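Local atomic coordinates of glycerate dehydrogenase/glyoxylate reductase (Thermus thermophilus, PDB entry 2CUK), a protein that probably reduces glyoxylate and hydroxypyruvate with a nicotinamide cofactor, as a member of the D-isomer specific 2-hydroxyacid dehydrogenase family. Residues R7-K12 with R288-A293; L14-E19 with N296-L301. All blocks are in the same frame, centred on the assembly; numbering follows the deposited sequence.

Contact 1 of 2, residues R7-K12 with R288-A293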
loop_
_atom_site.group_PDB
_atom_site.type_symbol
_atom_site.label_atom_id
_atom_site.label_comp_id
_atom_site.label_asym_id
_atom_site.label_seq_id
_atom_site.Cartn_x
_atom_site.Cartn_y
_atom_site.Cartn_z
ATOM N N ARG A 7 1.252 17.353 24.164
ATOM C CA ARG A 7 2.210 16.455 23.516
ATOM C C ARG A 7 3.141 17.237 22.598
ATOM O O ARG A 7 2.800 18.326 22.141
ATOM C CB ARG A 7 1.482 15.396 22.680
ATOM C CG ARG A 7 0.585 14.454 23.457
ATOM C CD ARG A 7 1.368 13.530 24.380
ATOM N NE ARG A 7 0.489 12.523 24.971
ATOM C CZ ARG A 7 -0.536 12.801 25.771
ATOM N NH1 ARG A 7 -0.811 14.061 26.089
ATOM N NH2 ARG A 7 -1.305 11.823 26.233
ATOM N N THR A 8 4.317 16.677 22.325
ATOM C CA THR A 8 5.260 17.331 21.428
ATOM C C THR A 8 4.699 17.225 20.012
ATOM O O THR A 8 4.118 16.203 19.642
ATOM C CB THR A 8 6.641 16.664 21.482
ATOM O OG1 THR A 8 6.496 15.250 21.307
ATOM C CG2 THR A 8 7.311 16.937 22.821
ATOM N N LEU A 9 4.870 18.280 19.225
ATOM C CA LEU A 9 4.347 18.307 17.864
ATOM C C LEU A 9 5.450 18.436 16.822
ATOM O O LEU A 9 6.496 19.031 17.082
ATOM C CB LEU A 9 3.370 19.476 17.699
ATOM C CG LEU A 9 2.239 19.608 18.724
ATOM C CD1 LEU A 9 1.408 20.840 18.389
ATOM C CD2 LEU A 9 1.368 18.354 18.720
ATOM N N PRO A 10 5.225 17.880 15.623
ATOM C CA PRO A 10 6.208 17.941 14.542
ATOM C C PRO A 10 6.152 19.308 13.874
ATOM O O PRO A 10 5.087 19.928 13.809
ATOM C CB PRO A 10 5.753 16.826 13.614
ATOM C CG PRO A 10 4.260 16.929 13.718
ATOM C CD PRO A 10 4.043 17.099 15.212
ATOM N N GLY A 11 7.293 19.778 13.380
ATOM C CA GLY A 11 7.323 21.076 12.733
ATOM C C GLY A 11 7.527 22.192 13.741
ATOM O O GLY A 11 7.652 21.937 14.938
ATOM N N LYS A 12 7.552 23.431 13.261
ATOM C CA LYS A 12 7.759 24.579 14.135
ATOM C C LYS A 12 6.565 25.525 14.209
ATOM O O LYS A 12 6.729 26.716 14.469
ATOM C CB LYS A 12 9.000 25.356 13.691
ATOM C CG LYS A 12 10.316 24.647 13.987
ATOM C CD LYS A 12 11.507 25.490 13.553
ATOM C CE LYS A 12 12.810 24.935 14.107
ATOM N NZ LYS A 12 12.822 24.942 15.601
ATOM N N ARG A 288 0.688 20.389 9.463
ATOM C CA ARG A 288 -0.432 21.224 9.054
ATOM C C ARG A 288 -1.464 21.287 10.181
ATOM O O ARG A 288 -2.040 22.341 10.448
ATOM C CB ARG A 288 -1.055 20.662 7.769
ATOM C CG ARG A 288 -2.291 21.403 7.272
ATOM C CD ARG A 288 -2.020 22.880 7.035
ATOM N NE ARG A 288 -3.229 23.579 6.604
ATOM C CZ ARG A 288 -3.387 24.898 6.645
ATOM N NH1 ARG A 288 -2.411 25.672 7.100
ATOM N NH2 ARG A 288 -4.527 25.441 6.242
ATOM N N MET A 289 -1.688 20.159 10.846
ATOM C CA MET A 289 -2.628 20.115 11.955
ATOM C C MET A 289 -2.175 21.076 13.049
ATOM O O MET A 289 -2.997 21.719 13.702
ATOM C CB MET A 289 -2.728 18.693 12.516
ATOM C CG MET A 289 -3.598 17.756 11.677
ATOM S SD MET A 289 -3.565 16.039 12.238
ATOM C CE MET A 289 -4.239 16.203 13.911
ATOM N N ALA A 290 -0.861 21.167 13.243
ATOM C CA ALA A 290 -0.294 22.053 14.253
ATOM C C ALA A 290 -0.538 23.512 13.872
ATOM O O ALA A 290 -0.904 24.322 14.721
ATOM C CB ALA A 290 1.206 21.790 14.403
ATOM N N GLU A 291 -0.337 23.840 12.598
ATOM C CA GLU A 291 -0.546 25.202 12.116
ATOM C C GLU A 291 -1.994 25.639 12.322
ATOM O O GLU A 291 -2.257 26.766 12.737
ATOM C CB GLU A 291 -0.224 25.313 10.622
ATOM C CG GLU A 291 1.140 24.805 10.207
ATOM C CD GLU A 291 1.376 24.964 8.713
ATOM O OE1 GLU A 291 0.470 24.622 7.916
ATOM O OE2 GLU A 291 2.470 25.429 8.336
ATOM N N VAL A 292 -2.928 24.743 12.015
ATOM C CA VAL A 292 -4.348 25.042 12.153
ATOM C C VAL A 292 -4.754 25.221 13.614
ATOM O O VAL A 292 -5.533 26.120 13.939
ATOM C CB VAL A 292 -5.209 23.939 11.491
ATOM C CG1 VAL A 292 -6.686 24.202 11.733
ATOM C CG2 VAL A 292 -4.930 23.905 9.988
ATOM N N ALA A 293 -4.237 24.372 14.496
ATOM C CA ALA A 293 -4.558 24.494 15.914
ATOM C C ALA A 293 -3.991 25.821 16.431
ATOM O O ALA A 293 -4.655 26.548 17.169
ATOM C CB ALA A 293 -3.965 23.328 16.692
#

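Contact 2 of 2, residues L14-E19 with N296-L301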
loop_
_atom_site.group_PDB
_atom_site.type_symbol
_atom_site.label_atom_id
_atom_site.label_comp_id
_atom_site.label_asym_id
_atom_site.label_seq_id
_atom_site.Cartn_x
_atom_site.Cartn_y
_atom_site.Cartn_z
ATOM N N LEU A 14 4.530 25.926 16.451
ATOM C CA LEU A 14 4.471 26.540 17.775
ATOM C C LEU A 14 5.306 27.817 17.891
ATOM O O LEU A 14 4.987 28.697 18.693
ATOM C CB LEU A 14 4.914 25.536 18.841
ATOM C CG LEU A 14 3.950 24.375 19.114
ATOM C CD1 LEU A 14 4.553 23.439 20.141
ATOM C CD2 LEU A 14 2.616 24.915 19.602
ATOM N N ASP A 15 6.368 27.918 17.094
ATOM C CA ASP A 15 7.235 29.094 17.126
ATOM C C ASP A 15 6.444 30.385 16.939
ATOM O O ASP A 15 6.844 31.440 17.427
ATOM C CB ASP A 15 8.320 29.001 16.045
ATOM C CG ASP A 15 9.488 28.115 16.454
ATOM O OD1 ASP A 15 9.520 27.658 17.615
ATOM O OD2 ASP A 15 10.383 27.884 15.613
ATOM N N ARG A 16 5.324 30.301 16.229
ATOM C CA ARG A 16 4.495 31.474 15.996
ATOM C C ARG A 16 3.993 32.005 17.337
ATOM O O ARG A 16 3.965 33.217 17.567
ATOM C CB ARG A 16 3.314 31.111 15.095
ATOM C CG ARG A 16 2.471 32.296 14.675
ATOM C CD ARG A 16 1.329 31.861 13.773
ATOM N NE ARG A 16 0.503 32.989 13.354
ATOM C CZ ARG A 16 -0.583 32.877 12.597
ATOM N NH1 ARG A 16 -0.974 31.680 12.177
ATOM N NH2 ARG A 16 -1.279 33.956 12.260
ATOM N N LEU A 17 3.606 31.089 18.219
ATOM C CA LEU A 17 3.114 31.462 19.547
ATOM C C LEU A 17 4.234 32.130 20.343
ATOM O O LEU A 17 4.038 33.115 21.039
ATOM C CB LEU A 17 2.683 30.207 20.307
ATOM C CG LEU A 17 1.464 29.476 19.716
ATOM C CD1 LEU A 17 1.053 28.295 20.588
ATOM C CD2 LEU A 17 0.218 30.360 19.586
ATOM N N ARG A 18 5.431 31.510 20.267
ATOM C CA ARG A 18 6.588 32.067 20.973
ATOM C C ARG A 18 6.935 33.475 20.461
ATOM O O ARG A 18 7.298 34.378 21.206
ATOM C CB ARG A 18 7.780 31.114 20.772
ATOM C CG ARG A 18 7.522 29.693 21.295
ATOM C CD ARG A 18 8.809 28.845 21.322
ATOM N NE ARG A 18 8.561 27.503 21.872
ATOM C CZ ARG A 18 8.203 26.538 21.003
ATOM N NH1 ARG A 18 8.068 26.823 19.719
ATOM N NH2 ARG A 18 8.007 25.288 21.436
ATOM N N GLU A 19 6.841 33.631 19.119
ATOM C CA GLU A 19 7.072 34.925 18.475
ATOM C C GLU A 19 6.128 36.012 19.012
ATOM O O GLU A 19 6.387 37.210 18.917
ATOM C CB GLU A 19 6.772 34.750 16.987
ATOM C CG GLU A 19 8.019 34.719 16.106
ATOM C CD GLU A 19 7.729 33.879 14.882
ATOM O OE1 GLU A 19 6.571 33.781 14.501
ATOM O OE2 GLU A 19 8.663 33.284 14.347
ATOM N N ASN A 296 -6.164 28.817 15.198
ATOM C CA ASN A 296 -7.386 28.907 15.987
ATOM C C ASN A 296 -7.123 29.477 17.383
ATOM O O ASN A 296 -7.840 30.369 17.839
ATOM C CB ASN A 296 -8.042 27.524 16.105
ATOM C CG ASN A 296 -8.875 27.166 14.883
ATOM O OD1 ASN A 296 -9.993 27.660 14.710
ATOM N ND2 ASN A 296 -8.329 26.311 14.023
ATOM N N LEU A 297 -6.097 28.967 18.058
ATOM C CA LEU A 297 -5.775 29.441 19.398
ATOM C C LEU A 297 -5.416 30.927 19.402
ATOM O O LEU A 297 -5.956 31.691 20.199
ATOM C CB LEU A 297 -4.635 28.612 20.005
ATOM C CG LEU A 297 -4.227 28.936 21.449
ATOM C CD1 LEU A 297 -3.674 27.693 22.121
ATOM C CD2 LEU A 297 -3.203 30.060 21.466
ATOM N N LEU A 298 -4.511 31.338 18.517
ATOM C CA LEU A 298 -4.122 32.743 18.449
ATOM C C LEU A 298 -5.328 33.620 18.141
ATOM O O LEU A 298 -5.485 34.697 18.715
ATOM C CB LEU A 298 -3.046 32.964 17.380
ATOM C CG LEU A 298 -1.601 32.661 17.790
ATOM C CD1 LEU A 298 -0.674 32.854 16.600
ATOM C CD2 LEU A 298 -1.194 33.580 18.930
ATOM N N ALA A 299 -6.177 33.154 17.231
ATOM C CA ALA A 299 -7.372 33.901 16.850
ATOM C C ALA A 299 -8.197 34.273 18.079
ATOM O O ALA A 299 -8.548 35.438 18.271
ATOM C CB ALA A 299 -8.216 33.082 15.885
ATOM N N VAL A 300 -8.502 33.281 18.912
ATOM C CA VAL A 300 -9.294 33.520 20.111
ATOM C C VAL A 300 -8.576 34.441 21.096
ATOM O O VAL A 300 -9.203 35.301 21.711
ATOM C CB VAL A 300 -9.648 32.198 20.828
ATOM C CG1 VAL A 300 -10.439 32.487 22.099
ATOM C CG2 VAL A 300 -10.458 31.308 19.905
ATOM N N LEU A 301 -7.266 34.270 21.244
ATOM C CA LEU A 301 -6.511 35.108 22.170
ATOM C C LEU A 301 -6.384 36.550 21.691
ATOM O O LEU A 301 -6.102 37.447 22.483
ATOM C CB LEU A 301 -5.119 34.522 22.415
ATOM C CG LEU A 301 -5.052 33.150 23.089
ATOM C CD1 LEU A 301 -3.599 32.829 23.417
ATOM C CD2 LEU A 301 -5.892 33.141 24.361
#

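Contact 1 of 2, residues R7-K12 with R288-A293
Leu9 and Ala290 make the one side-chain contact between the loop 7-12 and the helical turns 288-293. The methyl CD1 of Leu9 lies 4.1 Å from CB of Ala290, a light apolar touch between two groups whose CB atoms face one another's segment. With CG anti to its carbonyl carbon (chi1 -52°), Leu9 puts CD1 on the helix side. The carbonyl O of Pro10 adds a second approach to the same alanine methyl, 4.3 Å from CB of Ala290. Alanine suits this position sterically: the backbones come to 7.0 Å between the CA atoms of Leu9 and Ala290, and the small side chain lets the loop run close to the helix.

Behind this touching layer, Ala290 is carried by regular helix, with the N of Val292 bonded to the O of Arg288 at 3.0 Å. Towards solvent, one turn of the helix is bridged by charge. NH1 of Arg288 donates to OE1 of Glu291 over 3.2 Å and almost straight; the acceptor lies in the guanidinium plane, while the donor approaches from above the carboxylate plane. CG2 of Val292 sits over the centre of one guanidinium face of Arg288, 3.7 Å above it.

The loop also belongs to the dimer interface: Leu9 packs on Pro134 and Pro10 on Leu138 of the second subunit, and Thr8 OG1 is hydrogen-bonded to Glu135 of that subunit. The loop connects strand 2-5 to helix 15-19, the opening beta-alpha unit of the five-stranded parallel sheet, and the partner is helix 283-301. Such a return of the C-terminal helix to the N-terminal segment is characteristic of the discontinuous substrate-binding domain in D-2-hydroxyacid dehydrogenases.

Contact 2 of 2, residues L14-E19 with N296-L301
Leu17 and Leu298 interlock between two neighbouring helices of a flavodoxin-like alpha/beta domain, where helix 15-19 and the C-terminal turns 296-301 lie side by side over the parallel sheet. Their axes approach to 11.1 Å and run in nearly the same direction, 25° apart.

The tight part is wholly aliphatic. CD2 of Leu17 presses on the branch point of the opposing leucine, 3.4 Å from CG of Leu298, closer than usual van der Waals contact, and also meets CD2 of Leu298 at 3.6 Å. The two side chains cross at a slant. Leu297, with CG anti to its backbone N (chi1 -177°), offers its CD2 to the same Leu17 methyl, CD2, at 3.9 Å. Beneath them the sheet closes the layer: Leu17 also packs on Val24, and Leu297 on Val68 and Ala70.

The outer side is thinner and more polar, with Arg16 exposed. Arg16 stretches out fully from CG to NE and passes its aliphatic stem at an angle over CD1 of Leu298, with its CD 3.6 Å from that methyl. The guanidinium is drawn to helix 283-301 by a salt bridge from NH1 to Glu295. Farther out on helix 15-19, NH1 of Arg18 pairs with OD1 of Asp15 at 2.7 Å.

Leu298 thus serves both sides, and an alanine here would probably open a gap beside Leu17 CD2 and take from the Arg16 stem one of its apolar neighbours, Val294 and the salt bridge to Glu295 remaining to hold that arginine against the helix. Where the two sides meet, Leu298 CD1 sits over one face of the Arg16 guanidinium, 3.5 Å from NE.

How the contacts relate
Both contacts join the beginning of the chain to helix 283-301, contact 1 through an earlier part of that helix and contact 2 through its last turns, with centres about 11 Å apart. The touching residues are mostly buried in each, but the burial has different origins. In contact 1 a loop is held lightly against the helix and is also touched by the second subunit; in contact 2 no other chain takes part, and helix meets helix over the sheet. The chemistry follows: small, sparse apolar touching near the dimer interface, against branched leucine packing edged by an exposed arginine. Contact 2 buries roughly twice the surface of contact 1.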